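PDB 6DAY: dihydropteroate synthase from Xanthomonas albilineans GPE PC73, which probably catalyses the condensation of 4-aminobenzoate with 6-hydroxymethyl-7,8-dihydropterin diphosphate to 7,8-dihydropteroate, a magnesium-dependent step of folate biosynthesis. Local coordinates for residues G63-R68 with D101-E106; E78-V83 with P105-A110; L143-G148 with F195-A200; E165-L170 with L209-E214. All blocks are in the same frame, centred on the assembly; numbering follows the deposited sequence.

Contact 1 (G63-R68 with D101-E106); sequences GGESTR and DTFKPE. With PAB (4-aminobenzoic acid), chain R.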
loop_
_atom_site.group_PDB
_atom_site.type_symbol
_atom_site.label_atom_id
_atom_site.label_comp_id
_atom_site.label_asym_id
_atom_site.label_seq_id
_atom_site.Cartn_x
_atom_site.Cartn_y
_atom_site.Cartn_z
ATOM N N GLY D 63 -4.617 12.834 -12.255
ATOM C CA GLY D 63 -5.525 12.164 -13.168
ATOM C C GLY D 63 -6.686 11.505 -12.473
ATOM O O GLY D 63 -6.510 10.937 -11.397
ATOM N N GLY D 64 -7.877 11.576 -13.050
ATOM C CA GLY D 64 -8.997 10.954 -12.378
ATOM C C GLY D 64 -9.629 9.825 -13.163
ATOM O O GLY D 64 -10.697 9.336 -12.802
ATOM N N GLU D 65 -9.003 9.407 -14.268
ATOM C CA GLU D 65 -9.562 8.325 -15.071
ATOM C C GLU D 65 -8.464 7.330 -15.368
ATOM O O GLU D 65 -7.476 7.670 -16.031
ATOM C CB GLU D 65 -10.189 8.843 -16.377
ATOM C CG GLU D 65 -10.797 7.729 -17.263
ATOM C CD GLU D 65 -11.686 8.261 -18.380
ATOM O OE1 GLU D 65 -12.630 7.537 -18.800
ATOM O OE2 GLU D 65 -11.449 9.398 -18.836
ATOM N N SER D 66 -8.706 6.082 -15.006
ATOM C CA SER D 66 -7.718 5.046 -15.213
ATOM C C SER D 66 -7.804 4.598 -16.659
ATOM O O SER D 66 -8.891 4.468 -17.221
ATOM C CB SER D 66 -7.971 3.860 -14.278
ATOM O OG SER D 66 -7.156 2.759 -14.650
ATOM N N THR D 67 -6.646 4.447 -17.288
ATOM C CA THR D 67 -6.578 3.917 -18.640
ATOM C C THR D 67 -5.831 2.587 -18.658
ATOM O O THR D 67 -5.393 2.131 -19.719
ATOM C CB THR D 67 -5.940 4.942 -19.583
ATOM O OG1 THR D 67 -4.689 5.379 -19.044
ATOM C CG2 THR D 67 -6.855 6.155 -19.741
ATOM N N ARG D 68 -5.683 1.963 -17.483
ATOM C CA ARG D 68 -5.089 0.641 -17.363
ATOM C C ARG D 68 -5.956 -0.398 -18.078
ATOM O O ARG D 68 -7.150 -0.173 -18.310
ATOM C CB ARG D 68 -4.928 0.276 -15.885
ATOM N N ASP D 101 -3.950 14.776 -16.319
ATOM C CA ASP D 101 -3.909 13.596 -17.187
ATOM C C ASP D 101 -5.343 13.339 -17.637
ATOM O O ASP D 101 -6.134 12.741 -16.908
ATOM C CB ASP D 101 -3.326 12.398 -16.414
ATOM C CG ASP D 101 -2.811 11.319 -17.315
ATOM O OD1 ASP D 101 -1.639 10.903 -17.165
ATOM O OD2 ASP D 101 -3.571 10.886 -18.184
ATOM N N THR D 102 -5.686 13.768 -18.848
ATOM C CA THR D 102 -7.057 13.607 -19.335
ATOM C C THR D 102 -7.000 13.612 -20.851
ATOM O O THR D 102 -6.070 14.185 -21.432
ATOM C CB THR D 102 -7.976 14.734 -18.859
ATOM O OG1 THR D 102 -9.311 14.458 -19.299
ATOM C CG2 THR D 102 -7.565 16.103 -19.463
ATOM N N PHE D 103 -7.997 12.982 -21.485
ATOM C CA PHE D 103 -8.147 13.096 -22.926
ATOM C C PHE D 103 -9.377 13.908 -23.313
ATOM O O PHE D 103 -9.625 14.107 -24.518
ATOM C CB PHE D 103 -8.180 11.714 -23.611
ATOM C CG PHE D 103 -9.302 10.827 -23.186
ATOM C CD1 PHE D 103 -10.558 10.914 -23.784
ATOM C CD2 PHE D 103 -9.079 9.845 -22.227
ATOM C CE1 PHE D 103 -11.605 10.064 -23.381
ATOM C CE2 PHE D 103 -10.112 9.003 -21.816
ATOM C CZ PHE D 103 -11.372 9.107 -22.392
ATOM N N LYS D 104 -10.110 14.458 -22.327
ATOM C CA LYS D 104 -11.392 15.134 -22.594
ATOM C C LYS D 104 -11.207 16.639 -22.628
ATOM O O LYS D 104 -10.723 17.227 -21.654
ATOM C CB LYS D 104 -12.406 14.759 -21.518
ATOM C CG LYS D 104 -12.706 13.278 -21.436
ATOM C CD LYS D 104 -13.905 13.041 -20.488
ATOM C CE LYS D 104 -14.307 11.575 -20.414
ATOM N NZ LYS D 104 -13.272 10.797 -19.626
ATOM N N PRO D 105 -11.597 17.315 -23.713
ATOM C CA PRO D 105 -11.393 18.767 -23.769
ATOM C C PRO D 105 -12.105 19.505 -22.649
ATOM O O PRO D 105 -11.613 20.541 -22.191
ATOM C CB PRO D 105 -11.930 19.151 -25.158
ATOM C CG PRO D 105 -12.749 17.962 -25.620
ATOM C CD PRO D 105 -12.131 16.751 -24.951
ATOM N N GLU D 106 -13.261 19.010 -22.195
ATOM C CA GLU D 106 -13.968 19.702 -21.128
ATOM C C GLU D 106 -13.151 19.715 -19.850
ATOM O O GLU D 106 -13.145 20.722 -19.120
ATOM C CB GLU D 106 -15.320 19.012 -20.861
ATOM C CG GLU D 106 -16.288 18.938 -22.063
ATOM C CD GLU D 106 -16.148 17.652 -22.909
ATOM O OE1 GLU D 106 -15.038 17.050 -23.043
ATOM O OE2 GLU D 106 -17.185 17.245 -23.465
HETATM C "C1'" PAB R . 0.613 -1.486 -17.506
HETATM O "O1'" PAB R . 0.829 -2.005 -16.383
HETATM O "O2'" PAB R . 1.019 -2.051 -18.541
HETATM C C1 PAB R . -0.137 -0.168 -17.608
HETATM C C2 PAB R . -0.471 0.477 -16.431
HETATM C C3 PAB R . -1.151 1.676 -16.467
HETATM C C4 PAB R . -1.510 2.229 -17.684
HETATM C C5 PAB R . -1.177 1.578 -18.872
HETATM C C6 PAB R . -0.487 0.378 -18.841
HETATM N N4 PAB R . -2.240 3.490 -17.688
HETATM O O HOH W 1 -8.370 13.069 -15.440
HETATM O O HOH W 2 -6.471 10.065 -15.809
HETATM O O HOH W 3 -9.592 11.308 -19.285
#
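Gly-63 and Asp-101, 4.6 Å apart at their CA atoms, end neighbouring parallel strands of the TIM barrel, and beyond them the chains diverge into loops at the C-terminal rim. Water fills the fork: one molecule accepts from Gly-64 N and donates to Asp-101 O (2.7 Å), while a second donates to both Glu-65 O and Asp-101 O. Glu-65 leaves with CG anti to its backbone N (chi1 -180°) and runs on extended, which carries its carboxylate across Phe-103, the two planes 25° apart and OE2 lying obliquely to the ring, 3.3 Å from Phe-103 CE2. There it forms a salt bridge with Lys-104. Farther along the loop, the poorly ordered Thr-67 takes a weak hydrogen bond on OG1 from N4 of a bound 4-aminobenzoate. Thr-102 OG1 closes an ST turn by accepting from Lys-104 N at 3.1 Å, and a third water donates to Glu-65 OE2 (2.7 Å) and accepts from Phe-103 N.

Contact 2 (E78-V83 with P105-A110); sequences EELRRV and PEVMRA. With PAB (4-aminobenzoic acid), chain F.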
loop_
_atom_site.group_PDB
_atom_site.type_symbol
_atom_site.label_atom_id
_atom_site.label_comp_id
_atom_site.label_asym_id
_atom_site.label_seq_id
_atom_site.Cartn_x
_atom_site.Cartn_y
_atom_site.Cartn_z
ATOM N N GLU D 78 -17.947 12.875 -13.419
ATOM C CA GLU D 78 -17.209 12.265 -12.313
ATOM C C GLU D 78 -15.724 12.598 -12.395
ATOM O O GLU D 78 -15.094 12.857 -11.368
ATOM C CB GLU D 78 -17.438 10.747 -12.309
ATOM C CG GLU D 78 -16.632 9.982 -11.250
ATOM C CD GLU D 78 -16.975 10.354 -9.826
ATOM O OE1 GLU D 78 -18.134 10.762 -9.568
ATOM O OE2 GLU D 78 -16.084 10.225 -8.960
ATOM N N GLU D 79 -15.169 12.620 -13.613
ATOM C CA GLU D 79 -13.764 12.977 -13.777
ATOM C C GLU D 79 -13.511 14.379 -13.240
ATOM O O GLU D 79 -12.534 14.611 -12.515
ATOM C CB GLU D 79 -13.367 12.854 -15.257
ATOM C CG GLU D 79 -11.862 12.955 -15.456
ATOM C CD GLU D 79 -11.416 12.776 -16.909
ATOM O OE1 GLU D 79 -12.258 12.486 -17.788
ATOM O OE2 GLU D 79 -10.203 12.926 -17.162
ATOM N N LEU D 80 -14.425 15.319 -13.532
ATOM C CA LEU D 80 -14.305 16.672 -12.993
ATOM C C LEU D 80 -14.423 16.677 -11.472
ATOM O O LEU D 80 -13.671 17.385 -10.792
ATOM C CB LEU D 80 -15.402 17.586 -13.587
ATOM C CG LEU D 80 -15.278 17.857 -15.088
ATOM C CD1 LEU D 80 -16.568 18.495 -15.634
ATOM C CD2 LEU D 80 -14.084 18.773 -15.307
ATOM N N ARG D 81 -15.354 15.887 -10.911
ATOM C CA ARG D 81 -15.510 15.854 -9.458
ATOM C C ARG D 81 -14.250 15.340 -8.785
ATOM O O ARG D 81 -13.974 15.676 -7.633
ATOM C CB ARG D 81 -16.704 14.967 -9.052
ATOM C CG ARG D 81 -17.968 15.721 -8.807
ATOM C CD ARG D 81 -18.981 14.845 -8.100
ATOM N NE ARG D 81 -19.543 13.849 -8.998
ATOM C CZ ARG D 81 -20.479 14.115 -9.900
ATOM N NH1 ARG D 81 -20.935 15.351 -10.021
ATOM N NH2 ARG D 81 -20.953 13.155 -10.682
ATOM N N ARG D 82 -13.450 14.575 -9.504
ATOM C CA ARG D 82 -12.215 14.036 -8.926
ATOM C C ARG D 82 -11.066 15.017 -9.056
ATOM O O ARG D 82 -10.398 15.325 -8.068
ATOM C CB ARG D 82 -11.871 12.736 -9.631
ATOM C CG ARG D 82 -12.837 11.623 -9.320
ATOM C CD ARG D 82 -12.511 10.412 -10.150
ATOM N NE ARG D 82 -13.471 9.344 -9.878
ATOM C CZ ARG D 82 -13.370 8.114 -10.358
ATOM N NH1 ARG D 82 -12.341 7.794 -11.139
ATOM N NH2 ARG D 82 -14.297 7.206 -10.052
ATOM N N VAL D 83 -10.816 15.525 -10.273
ATOM C CA VAL D 83 -9.565 16.220 -10.524
ATOM C C VAL D 83 -9.639 17.683 -10.136
ATOM O O VAL D 83 -8.634 18.248 -9.706
ATOM C CB VAL D 83 -9.028 16.036 -11.978
ATOM C CG1 VAL D 83 -8.905 14.586 -12.310
ATOM C CG2 VAL D 83 -9.886 16.752 -13.038
ATOM N N PRO D 105 -11.597 17.315 -23.713
ATOM C CA PRO D 105 -11.393 18.767 -23.769
ATOM C C PRO D 105 -12.105 19.505 -22.649
ATOM O O PRO D 105 -11.613 20.541 -22.191
ATOM C CB PRO D 105 -11.930 19.151 -25.158
ATOM C CG PRO D 105 -12.749 17.962 -25.620
ATOM C CD PRO D 105 -12.131 16.751 -24.951
ATOM N N GLU D 106 -13.261 19.010 -22.195
ATOM C CA GLU D 106 -13.968 19.702 -21.128
ATOM C C GLU D 106 -13.151 19.715 -19.850
ATOM O O GLU D 106 -13.145 20.722 -19.120
ATOM C CB GLU D 106 -15.320 19.012 -20.861
ATOM C CG GLU D 106 -16.288 18.938 -22.063
ATOM C CD GLU D 106 -16.148 17.652 -22.909
ATOM O OE1 GLU D 106 -15.038 17.050 -23.043
ATOM O OE2 GLU D 106 -17.185 17.245 -23.465
ATOM N N VAL D 107 -12.428 18.617 -19.581
ATOM C CA VAL D 107 -11.580 18.521 -18.395
ATOM C C VAL D 107 -10.310 19.339 -18.585
ATOM O O VAL D 107 -9.890 20.048 -17.667
ATOM C CB VAL D 107 -11.260 17.051 -18.072
ATOM C CG1 VAL D 107 -10.339 16.951 -16.818
ATOM C CG2 VAL D 107 -12.542 16.219 -17.865
ATOM N N MET D 108 -9.732 19.322 -19.800
ATOM C CA MET D 108 -8.566 20.171 -20.063
ATOM C C MET D 108 -8.894 21.626 -19.772
ATOM O O MET D 108 -8.161 22.316 -19.054
ATOM C CB MET D 108 -8.120 20.047 -21.535
ATOM C CG MET D 108 -7.773 18.608 -21.947
ATOM S SD MET D 108 -7.339 18.540 -23.726
ATOM C CE MET D 108 -7.207 16.764 -23.970
ATOM N N ARG D 109 -10.027 22.124 -20.322
ATOM C CA ARG D 109 -10.344 23.521 -20.084
ATOM C C ARG D 109 -10.638 23.798 -18.616
ATOM O O ARG D 109 -10.197 24.817 -18.080
ATOM C CB ARG D 109 -11.526 23.951 -20.955
ATOM C CG ARG D 109 -11.210 23.920 -22.452
ATOM C CD ARG D 109 -12.517 24.377 -23.224
ATOM N NE ARG D 109 -12.348 24.278 -24.671
ATOM C CZ ARG D 109 -11.800 25.227 -25.418
ATOM N NH1 ARG D 109 -11.371 26.346 -24.847
ATOM N NH2 ARG D 109 -11.671 25.055 -26.729
ATOM N N ALA D 110 -11.427 22.936 -17.954
ATOM C CA ALA D 110 -11.742 23.203 -16.547
ATOM C C ALA D 110 -10.503 23.090 -15.652
ATOM O O ALA D 110 -10.350 23.857 -14.687
ATOM C CB ALA D 110 -12.810 22.223 -16.046
HETATM C "C1'" PAB F . -18.918 6.443 -10.125
HETATM O "O1'" PAB F . -20.148 6.606 -10.246
HETATM O "O2'" PAB F . -18.339 6.798 -9.071
HETATM C C1 PAB F . -18.133 5.820 -11.269
HETATM C C2 PAB F . -16.818 5.439 -11.066
HETATM C C3 PAB F . -16.100 4.874 -12.106
HETATM C C4 PAB F . -16.700 4.687 -13.341
HETATM C C5 PAB F . -18.022 5.061 -13.538
HETATM C C6 PAB F . -18.735 5.633 -12.499
HETATM N N4 PAB F . -15.942 4.086 -14.419
#
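Two successive helices on the outside of the TIM barrel, 76-93 and 105-114, meet here through Val-107, which packs against Glu-79, Leu-80 and Val-83. The short segments run nearly parallel, with a crossing angle of -26° and axes 10.2 Å apart. Val-107 divides its work between its methyls: CG1, anti to the backbone N (chi1 179°), meets Val-83 CG2 at 3.8 Å, whereas CG2 meets Leu-80 CD2 at 3.9 Å. The Leu-80 and Val-107 side chains run antiparallel alongside each other, and the same Leu-80 CD2 goes on to touch Ala-110 CB at 3.8 Å. Glu-79, extended beyond CG, lies roughly perpendicular to Val-107, its carboxyl carbon CD 3.7 Å from Val-107 CG2. Its buried oxygens are satisfied beyond this apolar patch, OE1 by Lys-104 and OE2 by Thr-102. On another side of helix 76-93, Glu-78 bridges Arg-81 and Arg-82; the firmer bond is Arg-82 NE to the anti lone pair of Glu-78 OE2 (2.9 Å). Arg-82 NH2 lies 3.2 Å from ring atom C2 of another bound 4-aminobenzoate, and Arg-81 reaches Asp-31 of the second subunit. Near-parallel packing of consecutive outer helices, each following its own strand, is typical of the beta-alpha repeats of a TIM barrel.

Contact 3 (L143-G148 with F195-A200); sequences LMHMPG and FGKSTA. With PAB (4-aminobenzoic acid), chain R.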
loop_
_atom_site.group_PDB
_atom_site.type_symbol
_atom_site.label_atom_id
_atom_site.label_comp_id
_atom_site.label_asym_id
_atom_site.label_seq_id
_atom_site.Cartn_x
_atom_site.Cartn_y
_atom_site.Cartn_z
ATOM N N LEU D 143 1.877 14.369 -25.974
ATOM C CA LEU D 143 1.222 13.515 -26.958
ATOM C C LEU D 143 1.738 12.087 -26.774
ATOM O O LEU D 143 2.922 11.829 -27.007
ATOM C CB LEU D 143 1.556 14.010 -28.355
ATOM C CG LEU D 143 1.278 15.493 -28.635
ATOM C CD1 LEU D 143 1.759 15.860 -30.021
ATOM C CD2 LEU D 143 -0.250 15.768 -28.487
ATOM N N MET D 144 0.866 11.167 -26.378
ATOM C CA MET D 144 1.247 9.779 -26.110
ATOM C C MET D 144 0.828 8.879 -27.267
ATOM O O MET D 144 -0.155 9.157 -27.954
ATOM C CB MET D 144 0.573 9.290 -24.835
ATOM C CG MET D 144 1.324 8.096 -24.215
ATOM S SD MET D 144 0.436 7.199 -22.922
ATOM C CE MET D 144 -0.754 6.275 -23.909
ATOM N N HIS D 145 1.535 7.767 -27.452
ATOM C CA HIS D 145 1.100 6.775 -28.427
ATOM C C HIS D 145 0.266 5.689 -27.760
ATOM O O HIS D 145 0.682 5.086 -26.766
ATOM C CB HIS D 145 2.251 6.087 -29.159
ATOM C CG HIS D 145 1.804 4.887 -29.947
ATOM N ND1 HIS D 145 1.682 3.626 -29.399
ATOM C CD2 HIS D 145 1.392 4.773 -31.240
ATOM C CE1 HIS D 145 1.247 2.784 -30.318
ATOM N NE2 HIS D 145 1.065 3.452 -31.447
ATOM N N MET D 146 -0.940 5.461 -28.310
ATOM C CA MET D 146 -1.614 4.248 -27.902
ATOM C C MET D 146 -2.431 3.762 -29.088
ATOM O O MET D 146 -2.905 4.587 -29.881
ATOM C CB MET D 146 -2.481 4.418 -26.652
ATOM C CG MET D 146 -3.744 5.148 -26.846
ATOM S SD MET D 146 -4.563 5.244 -25.242
ATOM C CE MET D 146 -5.321 3.628 -25.171
ATOM N N PRO D 147 -2.530 2.464 -29.294
ATOM C CA PRO D 147 -3.369 1.976 -30.397
ATOM C C PRO D 147 -4.856 1.997 -30.056
ATOM O O PRO D 147 -5.698 2.108 -30.955
ATOM C CB PRO D 147 -2.853 0.551 -30.617
ATOM C CG PRO D 147 -2.370 0.123 -29.274
ATOM C CD PRO D 147 -1.890 1.364 -28.550
ATOM N N GLY D 148 -5.203 1.927 -28.774
ATOM C CA GLY D 148 -6.592 1.734 -28.387
ATOM C C GLY D 148 -7.465 2.957 -28.151
ATOM O O GLY D 148 -7.611 3.825 -29.022
ATOM N N PHE D 195 0.948 0.679 -23.137
ATOM C CA PHE D 195 -0.370 0.897 -23.756
ATOM C C PHE D 195 -0.440 0.118 -25.062
ATOM O O PHE D 195 -0.013 0.604 -26.111
ATOM C CB PHE D 195 -0.645 2.380 -24.006
ATOM C CG PHE D 195 -0.978 3.154 -22.761
ATOM C CD1 PHE D 195 0.018 3.533 -21.871
ATOM C CD2 PHE D 195 -2.288 3.510 -22.482
ATOM C CE1 PHE D 195 -0.281 4.273 -20.734
ATOM C CE2 PHE D 195 -2.593 4.233 -21.346
ATOM C CZ PHE D 195 -1.590 4.619 -20.475
ATOM N N GLY D 196 -0.996 -1.084 -25.011
ATOM C CA GLY D 196 -1.052 -1.831 -26.240
ATOM C C GLY D 196 0.283 -2.382 -26.688
ATOM O O GLY D 196 0.488 -2.544 -27.893
ATOM N N LYS D 197 1.228 -2.608 -25.758
ATOM C CA LYS D 197 2.547 -3.150 -26.088
ATOM C C LYS D 197 2.924 -4.311 -25.182
ATOM O O LYS D 197 2.781 -4.249 -23.959
ATOM C CB LYS D 197 3.603 -2.070 -25.971
ATOM C CG LYS D 197 3.414 -0.955 -27.004
ATOM C CD LYS D 197 3.681 0.404 -26.395
ATOM C CE LYS D 197 3.426 1.495 -27.424
ATOM N NZ LYS D 197 2.255 2.261 -26.970
ATOM N N SER D 198 3.491 -5.346 -25.794
ATOM C CA SER D 198 3.996 -6.478 -25.045
ATOM C C SER D 198 5.286 -6.083 -24.332
ATOM O O SER D 198 5.882 -5.041 -24.597
ATOM C CB SER D 198 4.271 -7.645 -25.982
ATOM O OG SER D 198 5.450 -7.358 -26.726
ATOM N N THR D 199 5.743 -6.947 -23.430
ATOM C CA THR D 199 7.029 -6.690 -22.786
ATOM C C THR D 199 8.131 -6.488 -23.817
ATOM O O THR D 199 8.947 -5.563 -23.698
ATOM C CB THR D 199 7.362 -7.829 -21.828
ATOM O OG1 THR D 199 6.401 -7.831 -20.772
ATOM C CG2 THR D 199 8.762 -7.648 -21.222
ATOM N N ALA D 200 8.166 -7.344 -24.841
ATOM C CA ALA D 200 9.185 -7.224 -25.882
ATOM C C ALA D 200 9.098 -5.878 -26.599
ATOM O O ALA D 200 10.126 -5.237 -26.852
ATOM C CB ALA D 200 9.044 -8.374 -26.887
HETATM C "C1'" PAB R . 0.613 -1.486 -17.506
HETATM O "O1'" PAB R . 0.829 -2.005 -16.383
HETATM O "O2'" PAB R . 1.019 -2.051 -18.541
HETATM C C1 PAB R . -0.137 -0.168 -17.608
HETATM C C2 PAB R . -0.471 0.477 -16.431
HETATM C C3 PAB R . -1.151 1.676 -16.467
HETATM C C4 PAB R . -1.510 2.229 -17.684
HETATM C C5 PAB R . -1.177 1.578 -18.872
HETATM C C6 PAB R . -0.487 0.378 -18.841
HETATM N N4 PAB R . -2.240 3.490 -17.688
#
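Met-144 sets its terminal methyl over the face of the Phe-195 ring: CE sits 3.4 Å from the ring centroid, 13° off the normal, in a CH-pi contact. The bend at chi3 (75°) folds CE in above the ring while keeping SD over the same face, 4.0 Å from the centroid, so a Met-aromatic contact accompanies the methyl one. The opposite face of Phe-195 receives a bound 4-aminobenzoate, whose C5 lies above the plane toward the rim and whose N4 is 3.1 Å from Phe-195 CZ. Met-146 supplies a second sulfur, SD, oblique to the ring and farther off. Residues 143-148 and 195-200 both belong to the C-terminal mouth of the TIM barrel, where loops after strands 141-144 and 187-190 line the ligand pocket. Deeper in the contact, NZ of the buried Lys-197 comes to the His-145 ring at its edge and in its plane, donating to ND1 at 2.8 Å. The same NZ donates to Phe-195 O at 2.9 Å, tilted 25° from the carbonyl plane, and to Gly-192 O; its bond to His-145 O is weak. At the exposed end Pro-147 leans along the backbone of the other loop, with CD 3.2 Å from Phe-195 O and CG 3.8 Å from Gly-196 CA.

Contact 4 (E165-L170 with L209-E214); sequences EVHRFL and LPRLCE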
loop_
_atom_site.group_PDB
_atom_site.type_symbol
_atom_site.label_atom_id
_atom_site.label_comp_id
_atom_site.label_asym_id
_atom_site.label_seq_id
_atom_site.Cartn_x
_atom_site.Cartn_y
_atom_site.Cartn_z
ATOM N N GLU D 165 6.585 2.358 -36.020
ATOM C CA GLU D 165 5.164 2.701 -35.960
ATOM C C GLU D 165 4.894 3.766 -34.899
ATOM O O GLU D 165 4.108 4.704 -35.126
ATOM C CB GLU D 165 4.335 1.435 -35.730
ATOM C CG GLU D 165 4.099 0.662 -37.041
ATOM C CD GLU D 165 3.656 -0.785 -36.853
ATOM O OE1 GLU D 165 4.411 -1.698 -37.261
ATOM O OE2 GLU D 165 2.547 -1.013 -36.323
ATOM N N VAL D 166 5.511 3.630 -33.726
ATOM C CA VAL D 166 5.348 4.673 -32.713
ATOM C C VAL D 166 5.952 5.971 -33.216
ATOM O O VAL D 166 5.378 7.056 -33.059
ATOM C CB VAL D 166 5.987 4.243 -31.380
ATOM C CG1 VAL D 166 6.080 5.423 -30.428
ATOM C CG2 VAL D 166 5.192 3.111 -30.746
ATOM N N HIS D 167 7.113 5.878 -33.853
ATOM C CA HIS D 167 7.753 7.077 -34.358
ATOM C C HIS D 167 6.847 7.761 -35.364
ATOM O O HIS D 167 6.619 8.964 -35.282
ATOM C CB HIS D 167 9.088 6.718 -35.010
ATOM C CG HIS D 167 9.911 7.903 -35.407
ATOM N ND1 HIS D 167 9.743 8.570 -36.602
ATOM C CD2 HIS D 167 10.957 8.505 -34.783
ATOM C CE1 HIS D 167 10.629 9.546 -36.687
ATOM N NE2 HIS D 167 11.367 9.538 -35.592
ATOM N N ARG D 168 6.316 6.987 -36.307
ATOM C CA ARG D 168 5.459 7.529 -37.347
ATOM C C ARG D 168 4.232 8.208 -36.744
ATOM O O ARG D 168 3.864 9.320 -37.145
ATOM C CB ARG D 168 5.059 6.412 -38.324
ATOM N N PHE D 169 3.570 7.531 -35.797
ATOM C CA PHE D 169 2.389 8.120 -35.156
ATOM C C PHE D 169 2.734 9.443 -34.476
ATOM O O PHE D 169 1.991 10.427 -34.585
ATOM C CB PHE D 169 1.803 7.130 -34.147
ATOM C CG PHE D 169 0.662 7.680 -33.330
ATOM C CD1 PHE D 169 -0.649 7.581 -33.787
ATOM C CD2 PHE D 169 0.892 8.256 -32.099
ATOM C CE1 PHE D 169 -1.727 8.073 -33.029
ATOM C CE2 PHE D 169 -0.178 8.748 -31.332
ATOM C CZ PHE D 169 -1.485 8.656 -31.803
ATOM N N LEU D 170 3.854 9.483 -33.748
ATOM C CA LEU D 170 4.181 10.702 -33.025
ATOM C C LEU D 170 4.571 11.819 -33.988
ATOM O O LEU D 170 4.257 12.978 -33.738
ATOM C CB LEU D 170 5.293 10.419 -32.012
ATOM C CG LEU D 170 4.712 9.569 -30.879
ATOM C CD1 LEU D 170 5.866 9.073 -29.981
ATOM C CD2 LEU D 170 3.672 10.336 -30.071
ATOM N N LEU D 209 14.922 4.332 -27.684
ATOM C CA LEU D 209 14.402 5.649 -27.346
ATOM C C LEU D 209 15.219 6.807 -27.928
ATOM O O LEU D 209 14.603 7.834 -28.257
ATOM C CB LEU D 209 14.274 5.746 -25.816
ATOM C CG LEU D 209 13.436 6.847 -25.194
ATOM C CD1 LEU D 209 11.950 6.692 -25.595
ATOM C CD2 LEU D 209 13.569 6.817 -23.692
ATOM N N PRO D 210 16.547 6.722 -28.116
ATOM C CA PRO D 210 17.255 7.873 -28.696
ATOM C C PRO D 210 16.689 8.308 -30.031
ATOM O O PRO D 210 16.677 9.510 -30.326
ATOM C CB PRO D 210 18.696 7.344 -28.824
ATOM C CG PRO D 210 18.812 6.423 -27.696
ATOM C CD PRO D 210 17.508 5.697 -27.666
ATOM N N ARG D 211 16.137 7.362 -30.801
ATOM C CA ARG D 211 15.571 7.635 -32.114
ATOM C C ARG D 211 14.347 8.549 -32.018
ATOM O O ARG D 211 14.052 9.309 -32.948
ATOM C CB ARG D 211 15.240 6.280 -32.761
ATOM C CG ARG D 211 14.547 6.317 -34.104
ATOM C CD ARG D 211 15.556 6.461 -35.237
ATOM N NE ARG D 211 16.131 7.807 -35.291
ATOM C CZ ARG D 211 15.449 8.906 -35.612
ATOM N NH1 ARG D 211 14.162 8.830 -35.922
ATOM N NH2 ARG D 211 16.054 10.086 -35.630
ATOM N N LEU D 212 13.647 8.517 -30.905
ATOM C CA LEU D 212 12.513 9.404 -30.714
ATOM C C LEU D 212 12.916 10.757 -30.172
ATOM O O LEU D 212 12.183 11.728 -30.359
ATOM C CB LEU D 212 11.518 8.797 -29.713
ATOM C CG LEU D 212 10.434 7.802 -30.103
ATOM C CD1 LEU D 212 9.626 7.465 -28.852
ATOM C CD2 LEU D 212 9.529 8.340 -31.217
ATOM N N CYS D 213 14.085 10.858 -29.558
ATOM C CA CYS D 213 14.496 12.142 -29.023
ATOM C C CYS D 213 15.036 13.056 -30.108
ATOM O O CYS D 213 15.290 14.233 -29.832
ATOM C CB CYS D 213 15.548 11.912 -27.907
ATOM S SG CYS D 213 14.942 10.900 -26.513
ATOM N N GLU D 214 15.135 12.548 -31.338
ATOM C CA GLU D 214 15.669 13.284 -32.472
ATOM C C GLU D 214 14.568 13.937 -33.279
ATOM O O GLU D 214 14.771 14.272 -34.450
ATOM C CB GLU D 214 16.495 12.354 -33.367
#
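His-167 NE2 and Arg-211 NH1 approach to 2.9 Å, the closest polar atoms between helix 162-179 and the short, weakly bonded helical turn at 209-212. The imidazole and guanidinium planes are 48° apart, and NH1 lies obliquely to the His-167 ring while NE2 sits at the guanidinium edge. Arg-211, which is poorly ordered, attains this position by bending at chi2 and chi3 (85° and -73°), which folds its chain back toward the helix. Beside the exposed Arg-211, Leu-212 forms the apolar part of the contact. Its CD2 packs 3.8 Å from both His-167 CA and His-167 CD2, filling the angle between the helix backbone and the ring. The same methyl meets Leu-170 CD1 at 3.9 Å, the two leucine side chains roughly perpendicular, and the other methyl, CD1, approaches Val-166 CG1 at 4.4 Å. Val-166, His-167 and Leu-170 thus present one flank of their helix to a single leucine, which also touches Pro-191. Helix 162-179 packed against the end of the next helical element round the barrel, after strand 187-190, fits the outer helical shell of a TIM barrel.

All four contacts belong to one TIM barrel but sample different layers. Contacts 1 and 3 lie at the C-terminal rim, the first joined by a salt bridge and waters, the second by a ring face and lysine hydrogen bonds, and both touch the same 4-aminobenzoate; Thr-67 of the first packs on Phe-195 of the second. Contacts 2 and 4 join outer helices on opposite sides of the chain's centre, mainly through aliphatic groups, although contact 4 is the more buried. Each rim contact adjoins a helical one: contacts 1 and 2 share Pro-105 and Glu-106 at the start of helix 105-114, and the strand-to-loop residues of contact 3 lean on Val-166, Phe-169 and Leu-170 of contact 4.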